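PDB 4FS7: uncharacterized protein from Bacteroides ovatus, which is of unknown function but, as an extracellular protein built of BspA-type leucine-rich repeats, probably binds other proteins. Local coordinates for residues E372-K375 against R376-Q379; R355-G358 against A359-Q363; K309-E313 against E314-S318. All blocks are in the same frame, centred on the assembly; numbering follows the deposited sequence. Where two conformers were deposited one is given.

Contact 1: residues E372-K375 against R376-Q379; sequences ELPK and RLEQ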
loop_
_atom_site.group_PDB
_atom_site.type_symbol
_atom_site.label_atom_id
_atom_site.label_comp_id
_atom_site.label_asym_id
_atom_site.label_seq_id
_atom_site.Cartn_x
_atom_site.Cartn_y
_atom_site.Cartn_z
ATOM N N GLU A 372 17.523 -31.503 -23.880
ATOM C CA GLU A 372 18.331 -31.384 -25.088
ATOM C C GLU A 372 19.049 -30.044 -25.028
ATOM O O GLU A 372 18.396 -29.017 -24.929
ATOM C CB GLU A 372 17.432 -31.430 -26.338
ATOM C CG GLU A 372 16.597 -32.720 -26.471
ATOM C CD GLU A 372 15.884 -32.828 -27.809
ATOM O OE1 GLU A 372 16.098 -31.933 -28.657
ATOM O OE2 GLU A 372 15.135 -33.822 -28.013
ATOM N N LEU A 373 20.387 -30.056 -25.053
ATOM C CA LEU A 373 21.248 -28.859 -25.048
ATOM C C LEU A 373 22.336 -28.946 -26.102
ATOM O O LEU A 373 22.857 -30.032 -26.353
ATOM C CB LEU A 373 21.970 -28.675 -23.692
ATOM C CG LEU A 373 21.277 -28.032 -22.502
ATOM C CD1 LEU A 373 22.195 -28.173 -21.298
ATOM C CD2 LEU A 373 20.946 -26.620 -22.775
ATOM N N PRO A 374 22.801 -27.806 -26.609
ATOM C CA PRO A 374 23.984 -27.846 -27.447
ATOM C C PRO A 374 25.196 -28.231 -26.614
ATOM O O PRO A 374 25.302 -27.854 -25.443
ATOM C CB PRO A 374 24.105 -26.424 -27.992
ATOM C CG PRO A 374 23.377 -25.599 -27.053
ATOM C CD PRO A 374 22.291 -26.440 -26.454
ATOM N N LYS A 375 26.081 -28.994 -27.229
ATOM C CA LYS A 375 27.381 -29.298 -26.669
ATOM C C LYS A 375 28.079 -28.025 -26.170
ATOM O O LYS A 375 28.767 -28.055 -25.165
ATOM C CB LYS A 375 28.208 -30.030 -27.729
ATOM C CG LYS A 375 29.529 -30.561 -27.248
ATOM C CD LYS A 375 29.390 -31.934 -26.600
ATOM C CE LYS A 375 30.765 -32.609 -26.483
ATOM N NZ LYS A 375 30.774 -33.697 -25.468
ATOM N N ARG A 376 27.850 -26.899 -26.844
ATOM C CA ARG A 376 28.377 -25.581 -26.479
ATOM C C ARG A 376 28.024 -25.143 -25.046
ATOM O O ARG A 376 28.705 -24.321 -24.432
ATOM C CB ARG A 376 27.835 -24.556 -27.506
ATOM C CG ARG A 376 27.910 -23.110 -27.126
ATOM C CD ARG A 376 27.422 -22.228 -28.312
ATOM N NE ARG A 376 25.975 -22.354 -28.516
ATOM C CZ ARG A 376 25.066 -21.740 -27.754
ATOM N NH1 ARG A 376 25.452 -20.954 -26.746
ATOM N NH2 ARG A 376 23.774 -21.926 -27.984
ATOM N N LEU A 377 26.955 -25.712 -24.510
ATOM C CA LEU A 377 26.514 -25.381 -23.148
ATOM C C LEU A 377 26.724 -26.515 -22.178
ATOM O O LEU A 377 26.198 -26.471 -21.046
ATOM C CB LEU A 377 25.009 -24.980 -23.174
ATOM C CG LEU A 377 24.637 -23.665 -23.879
ATOM C CD1 LEU A 377 23.140 -23.450 -23.859
ATOM C CD2 LEU A 377 25.327 -22.451 -23.289
ATOM N N GLU A 378 27.554 -27.507 -22.536
ATOM C CA GLU A 378 27.667 -28.687 -21.685
ATOM C C GLU A 378 28.244 -28.411 -20.300
ATOM O O GLU A 378 27.983 -29.197 -19.389
ATOM C CB GLU A 378 28.414 -29.848 -22.388
ATOM C CG GLU A 378 29.853 -29.530 -22.656
ATOM C CD GLU A 378 30.658 -30.706 -23.191
ATOM O OE1 GLU A 378 30.044 -31.658 -23.739
ATOM O OE2 GLU A 378 31.911 -30.663 -23.071
ATOM N N GLN A 379 29.017 -27.338 -20.133
ATOM C CA GLN A 379 29.551 -26.997 -18.798
ATOM C C GLN A 379 28.454 -26.705 -17.801
ATOM O O GLN A 379 28.709 -26.749 -16.611
ATOM C CB GLN A 379 30.520 -25.817 -18.880
ATOM C CG GLN A 379 29.918 -24.468 -19.208
ATOM C CD GLN A 379 29.747 -24.192 -20.701
ATOM O OE1 GLN A 379 29.664 -25.103 -21.568
ATOM N NE2 GLN A 379 29.692 -22.904 -21.012
HETATM O O HOH W 1 33.427 -32.599 -23.486
#
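L373, P374 and L377 gather on the inner side of a tight turn, while K375 and E378 pair on its outer side. On the packed side, L377 is the hub: its CD1 branch lies 3.9 Å from CG of the P374 ring and 4.0 Å from CD2 of L373. The two leucines cross at about a right angle, so a single methyl of each makes the touch, and the proline ring fills the flank of L377 obliquely. F350 against L373 and L354 against L377 continue this apolar layer into the preceding part of the repeat array. P374 CG also has the R376 guanidinium near it, with NH2 3.8 Å away; the polar end of that arginine is held through NH1 by the carbonyl of L354.

The backbone here leaves the strand 370-374, close to the C-terminal end of the leucine-rich repeat solenoid, and coils at once into a 3-10 turn. Two successive i to i+3 bonds wind it: L377 N to P374 O at 2.9 Å, with an N-H...O angle of 160°, and E378 N to K375 O, also at 2.9 Å.

The outward side is polar and more open to solvent, resting on one salt bridge. K375 and E378 run side by side in the same direction, and in the conformer of E378 described here K375 NZ reaches the syn lone pair of E378 OE1 at 2.8 Å. The lysine sets out with CG anti to its own N and then bends at chi2 (85°), which brings CD and CE alongside the carboxylate. In this conformer a water also donates to E378 OE2, and it is only weakly bound by K375 NZ.

Contact 2: residues R355-G358 against A359-Q363; sequences RKIG and ANAFQ
I357 lays its CG2 methyl over the CB of A361, 3.6 Å away, four residues further along the chain. The same methyl meets the edge of the F362 ring, near the ring plane, with CE2 at 4.3 Å. This is the corner of a coil in a BspA-type leucine-rich repeat array: a short strand, 356-357, runs into two overlapping beta turns, and I357, just before the first turn, is folded against A361, the last residue of that turn, and F362 beyond it. In I357 the CG2 branch stands anti to the backbone N, while CG1 takes the place beside that N (chi1 -62°); CG2 is thereby the branch that faces A361 and F362.

F362 carries the apolar surface on to the neighbouring coils. Its ring stacks with F384 on the C-terminal side of the repeat and meets F339, in nearly parallel planes, on the N-terminal side, so the phenylalanine belongs to a row of rings along the solenoid. Backbone bonds of G358 with I334, and of A361 with F339, tie the turn to the same preceding coil.

A359 and N360 form the outward side of the corner. A359 turns its CB away from the strand, and N360, also directed outward, has a positive phi of 57°, the conformation expected at the third position of a type II turn. Its N is hydrogen-bonded to D383 of the next coil. A type I turn overlaps the first, starting at N360 and closed by Q363 N on N360 O at 3.1 Å. The type II turn itself, G358 to A361, is closed by a bent bond: A361 N lies 3.2 Å from G358 O, with an N-H...O angle of 137°.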
loop_
_atom_site.group_PDB
_atom_site.type_symbol
_atom_site.label_atom_id
_atom_site.label_comp_id
_atom_site.label_asym_id
_atom_site.label_seq_id
_atom_site.Cartn_x
_atom_site.Cartn_y
_atom_site.Cartn_z
ATOM N N ARG A 355 22.729 -18.309 -24.079
ATOM C CA ARG A 355 24.155 -18.106 -23.904
ATOM C C ARG A 355 24.662 -18.508 -22.535
ATOM O O ARG A 355 25.841 -18.802 -22.383
ATOM C CB ARG A 355 24.501 -16.620 -24.124
ATOM C CG ARG A 355 24.170 -16.072 -25.497
ATOM C CD ARG A 355 24.743 -14.658 -25.651
ATOM N NE ARG A 355 23.948 -13.610 -24.983
ATOM C CZ ARG A 355 24.144 -13.134 -23.736
ATOM N NH1 ARG A 355 25.129 -13.626 -22.957
ATOM N NH2 ARG A 355 23.343 -12.153 -23.251
ATOM N N LYS A 356 23.804 -18.478 -21.539
ATOM C CA LYS A 356 24.242 -18.637 -20.133
ATOM C C LYS A 356 23.126 -19.286 -19.320
ATOM O O LYS A 356 21.979 -18.903 -19.449
ATOM C CB LYS A 356 24.606 -17.242 -19.519
ATOM C CG LYS A 356 25.337 -17.336 -18.164
ATOM C CD LYS A 356 25.556 -16.001 -17.469
ATOM C CE LYS A 356 26.493 -15.073 -18.179
ATOM N NZ LYS A 356 27.893 -15.620 -18.373
ATOM N N ILE A 357 23.510 -20.214 -18.449
ATOM C CA ILE A 357 22.669 -20.769 -17.417
ATOM C C ILE A 357 23.378 -20.517 -16.086
ATOM O O ILE A 357 24.561 -20.791 -15.961
ATOM C CB ILE A 357 22.425 -22.289 -17.595
ATOM C CG1 ILE A 357 21.682 -22.523 -18.925
ATOM C CG2 ILE A 357 21.664 -22.904 -16.409
ATOM C CD1 ILE A 357 21.588 -24.000 -19.329
ATOM N N GLY A 358 22.660 -19.946 -15.125
ATOM C CA GLY A 358 23.266 -19.589 -13.853
ATOM C C GLY A 358 23.410 -20.757 -12.899
ATOM O O GLY A 358 22.847 -21.834 -13.091
ATOM N N ALA A 359 24.162 -20.531 -11.830
ATOM C CA ALA A 359 24.518 -21.583 -10.905
ATOM C C ALA A 359 23.263 -22.193 -10.318
ATOM O O ALA A 359 22.358 -21.498 -9.823
ATOM C CB ALA A 359 25.444 -21.078 -9.805
ATOM N N ASN A 360 23.197 -23.517 -10.329
ATOM C CA ASN A 360 22.123 -24.229 -9.691
ATOM C C ASN A 360 20.733 -23.828 -10.197
ATOM O O ASN A 360 19.745 -23.978 -9.491
ATOM C CB ASN A 360 22.246 -24.126 -8.163
ATOM C CG ASN A 360 23.384 -24.945 -7.658
ATOM O OD1 ASN A 360 23.562 -26.092 -8.097
ATOM N ND2 ASN A 360 24.115 -24.415 -6.706
ATOM N N ALA A 361 20.667 -23.452 -11.486
ATOM C CA ALA A 361 19.395 -23.067 -12.068
ATOM C C ALA A 361 18.324 -24.143 -11.953
ATOM O O ALA A 361 17.151 -23.845 -11.868
ATOM C CB ALA A 361 19.578 -22.623 -13.497
ATOM N N PHE A 362 18.760 -25.422 -12.030
ATOM C CA PHE A 362 17.841 -26.538 -11.989
ATOM C C PHE A 362 18.102 -27.469 -10.822
ATOM O O PHE A 362 17.690 -28.609 -10.823
ATOM C CB PHE A 362 17.860 -27.279 -13.358
ATOM C CG PHE A 362 17.387 -26.427 -14.465
ATOM C CD1 PHE A 362 16.040 -26.226 -14.669
ATOM C CD2 PHE A 362 18.292 -25.727 -15.254
ATOM C CE1 PHE A 362 15.612 -25.381 -15.657
ATOM C CE2 PHE A 362 17.837 -24.861 -16.247
ATOM C CZ PHE A 362 16.495 -24.700 -16.451
ATOM N N GLN A 363 18.767 -26.952 -9.790
ATOM C CA GLN A 363 18.947 -27.714 -8.577
ATOM C C GLN A 363 17.584 -28.054 -7.981
ATOM O O GLN A 363 16.677 -27.213 -7.971
ATOM C CB GLN A 363 19.770 -26.901 -7.601
ATOM C CG GLN A 363 20.017 -27.597 -6.278
ATOM C CD GLN A 363 20.894 -26.752 -5.410
ATOM O OE1 GLN A 363 20.594 -25.610 -5.127
ATOM N NE2 GLN A 363 22.016 -27.318 -5.002
#

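Contact 3: residues K309-E313 against E314-S318; sequences KFIGE and EAFES
I311 and F316 meet at about a right angle, the isoleucine, in the conformer described, presenting its CG2 methyl to the rim of the phenylalanine ring. CG2 lies in the plane of that ring, 3.9 Å from CE2, so the contact is made at the edge and neither face of the aromatic is used for it. The same methyl rests 3.9 Å from A315 CB, and one branch thus serves both apolar partners. The ring owes its position to a CG placed beside the backbone N of F316 (chi1 -62°), which carries its end back over the turn toward the strand.

The chain turns here through a type II turn, G312 to A315, overlapped by a type I turn, E314 to E317, the corner of a leucine-rich repeat coil that follows strand 310-311. A315 N closes the first turn on G312 O at 3.1 Å, and G312 O has a second partner in the hydroxyl of S338, one coil further on. F316 meets F293 and F339 of the coils before and after it, its ring almost parallel to that of F339.

The other oriented pair lies on the outside of the corner. E313 and E314 extend side by side in the same direction, their carboxylate planes 46° apart, with OE2 of E313 4.6 Å from OE2 of E314. Two such acids would be expected to repel, but in the conformer of E313 described a water sits between them and donates to both, at 2.8 Å to E313 OE2 and 2.7 Å to E314 OE2. R337 lies near E314 as a long, weak ion pair and may ease the negative charge a little; the same arginine makes a salt bridge with E317, whose other oxygen is bound by R340 and the hydroxyl of Y294.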
loop_
_atom_site.group_PDB
_atom_site.type_symbol
_atom_site.label_atom_id
_atom_site.label_comp_id
_atom_site.label_asym_id
_atom_site.label_seq_id
_atom_site.Cartn_x
_atom_site.Cartn_y
_atom_site.Cartn_z
ATOM N N LYS A 309 13.501 -12.076 -23.031
ATOM C CA LYS A 309 14.858 -12.490 -23.340
ATOM C C LYS A 309 15.755 -12.873 -22.187
ATOM O O LYS A 309 16.794 -13.486 -22.381
ATOM C CB LYS A 309 15.540 -11.406 -24.171
ATOM C CG LYS A 309 14.810 -11.209 -25.547
ATOM C CD LYS A 309 15.454 -10.249 -26.510
ATOM C CE LYS A 309 14.473 -9.996 -27.697
ATOM N NZ LYS A 309 15.083 -9.173 -28.770
ATOM N N PHE A 310 15.358 -12.540 -20.967
ATOM C CA PHE A 310 16.163 -12.852 -19.768
ATOM C C PHE A 310 15.285 -13.356 -18.657
ATOM O O PHE A 310 14.258 -12.740 -18.341
ATOM C CB PHE A 310 16.924 -11.627 -19.282
ATOM C CG PHE A 310 17.805 -11.035 -20.338
ATOM C CD1 PHE A 310 17.323 -10.100 -21.261
ATOM C CD2 PHE A 310 19.110 -11.460 -20.471
ATOM C CE1 PHE A 310 18.143 -9.586 -22.274
ATOM C CE2 PHE A 310 19.938 -10.941 -21.450
ATOM C CZ PHE A 310 19.445 -10.009 -22.365
ATOM N N ILE A 311 15.680 -14.454 -18.026
ATOM C CA ILE A 311 14.992 -14.991 -16.856
ATOM C C ILE A 311 15.901 -14.754 -15.643
ATOM O O ILE A 311 16.992 -15.311 -15.551
ATOM C CB ILE A 311 14.699 -16.516 -16.948
ATOM C CG1 ILE A 311 14.089 -16.909 -18.310
ATOM C CG2 ILE A 311 13.821 -16.942 -15.737
ATOM C CD1 ILE A 311 12.729 -16.259 -18.561
ATOM N N GLY A 312 15.479 -13.866 -14.741
ATOM C CA GLY A 312 16.273 -13.452 -13.656
ATOM C C GLY A 312 16.558 -14.484 -12.606
ATOM O O GLY A 312 15.871 -15.488 -12.489
ATOM N N GLU A 313 17.534 -14.167 -11.772
ATOM C CA GLU A 313 17.899 -14.968 -10.630
ATOM C C GLU A 313 16.693 -15.331 -9.780
ATOM O O GLU A 313 15.884 -14.475 -9.405
ATOM C CB GLU A 313 18.926 -14.192 -9.806
ATOM C CG GLU A 313 19.616 -14.977 -8.745
ATOM C CD GLU A 313 21.011 -14.448 -8.344
ATOM O OE1 GLU A 313 21.873 -14.044 -9.198
ATOM O OE2 GLU A 313 21.279 -14.540 -7.133
ATOM N N GLU A 314 16.526 -16.619 -9.441
ATOM C CA GLU A 314 15.473 -17.118 -8.571
ATOM C C GLU A 314 14.064 -16.775 -9.078
ATOM O O GLU A 314 13.099 -16.846 -8.305
ATOM C CB GLU A 314 15.628 -16.595 -7.127
ATOM C CG GLU A 314 16.867 -17.089 -6.409
ATOM C CD GLU A 314 17.010 -16.509 -5.016
ATOM O OE1 GLU A 314 16.013 -16.009 -4.449
ATOM O OE2 GLU A 314 18.140 -16.579 -4.487
ATOM N N ALA A 315 13.899 -16.517 -10.384
ATOM C CA ALA A 315 12.580 -16.055 -10.857
ATOM C C ALA A 315 11.434 -17.016 -10.635
ATOM O O ALA A 315 10.313 -16.594 -10.390
ATOM C CB ALA A 315 12.643 -15.603 -12.293
ATOM N N PHE A 316 11.723 -18.302 -10.787
ATOM C CA PHE A 316 10.753 -19.347 -10.621
ATOM C C PHE A 316 11.133 -20.323 -9.497
ATOM O O PHE A 316 10.607 -21.452 -9.390
ATOM C CB PHE A 316 10.465 -20.127 -11.914
ATOM C CG PHE A 316 9.893 -19.282 -13.024
ATOM C CD1 PHE A 316 8.526 -19.108 -13.119
ATOM C CD2 PHE A 316 10.696 -18.676 -13.954
ATOM C CE1 PHE A 316 7.980 -18.349 -14.132
ATOM C CE2 PHE A 316 10.161 -17.919 -14.965
ATOM C CZ PHE A 316 8.784 -17.765 -15.051
ATOM N N GLU A 317 12.016 -19.878 -8.600
ATOM C CA GLU A 317 12.427 -20.780 -7.517
ATOM C C GLU A 317 11.201 -21.159 -6.668
ATOM O O GLU A 317 10.362 -20.296 -6.348
ATOM C CB GLU A 317 13.534 -20.151 -6.682
ATOM C CG GLU A 317 13.903 -20.985 -5.458
ATOM C CD GLU A 317 15.246 -20.703 -4.817
ATOM O OE1 GLU A 317 16.141 -20.231 -5.490
ATOM O OE2 GLU A 317 15.305 -21.041 -3.635
ATOM N N SER A 318 11.103 -22.433 -6.294
ATOM C CA SER A 318 10.064 -22.920 -5.422
ATOM C C SER A 318 8.670 -22.897 -6.060
ATOM O O SER A 318 7.647 -23.032 -5.365
ATOM C CB SER A 318 10.095 -22.251 -4.033
ATOM O OG SER A 318 11.100 -22.829 -3.212
HETATM O O HOH W 2 20.512 -16.778 -5.663
#

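In the fold
The three contacts follow one another along the solenoid toward its C-terminal end, in the order 3, 2, 1. Contacts 2 and 3 are equivalent corners two coils apart, their strands 356-357 and 310-311 belonging to one parallel sheet with 333-334 between them; their centres lie about 10 Å apart, and R355 NH2 packs 4.0 Å from F310 CE2. F339, in the intervening coil, meets both F316 and F362. Contact 1 is of another kind, a 3-10 turn after strand 370-374, centred about 12 Å from contact 2 and touching it where L377 CD2 comes 3.8 Å from R355 O. Contacts 1 and 3 do not touch, their nearest atoms being about 12 Å apart.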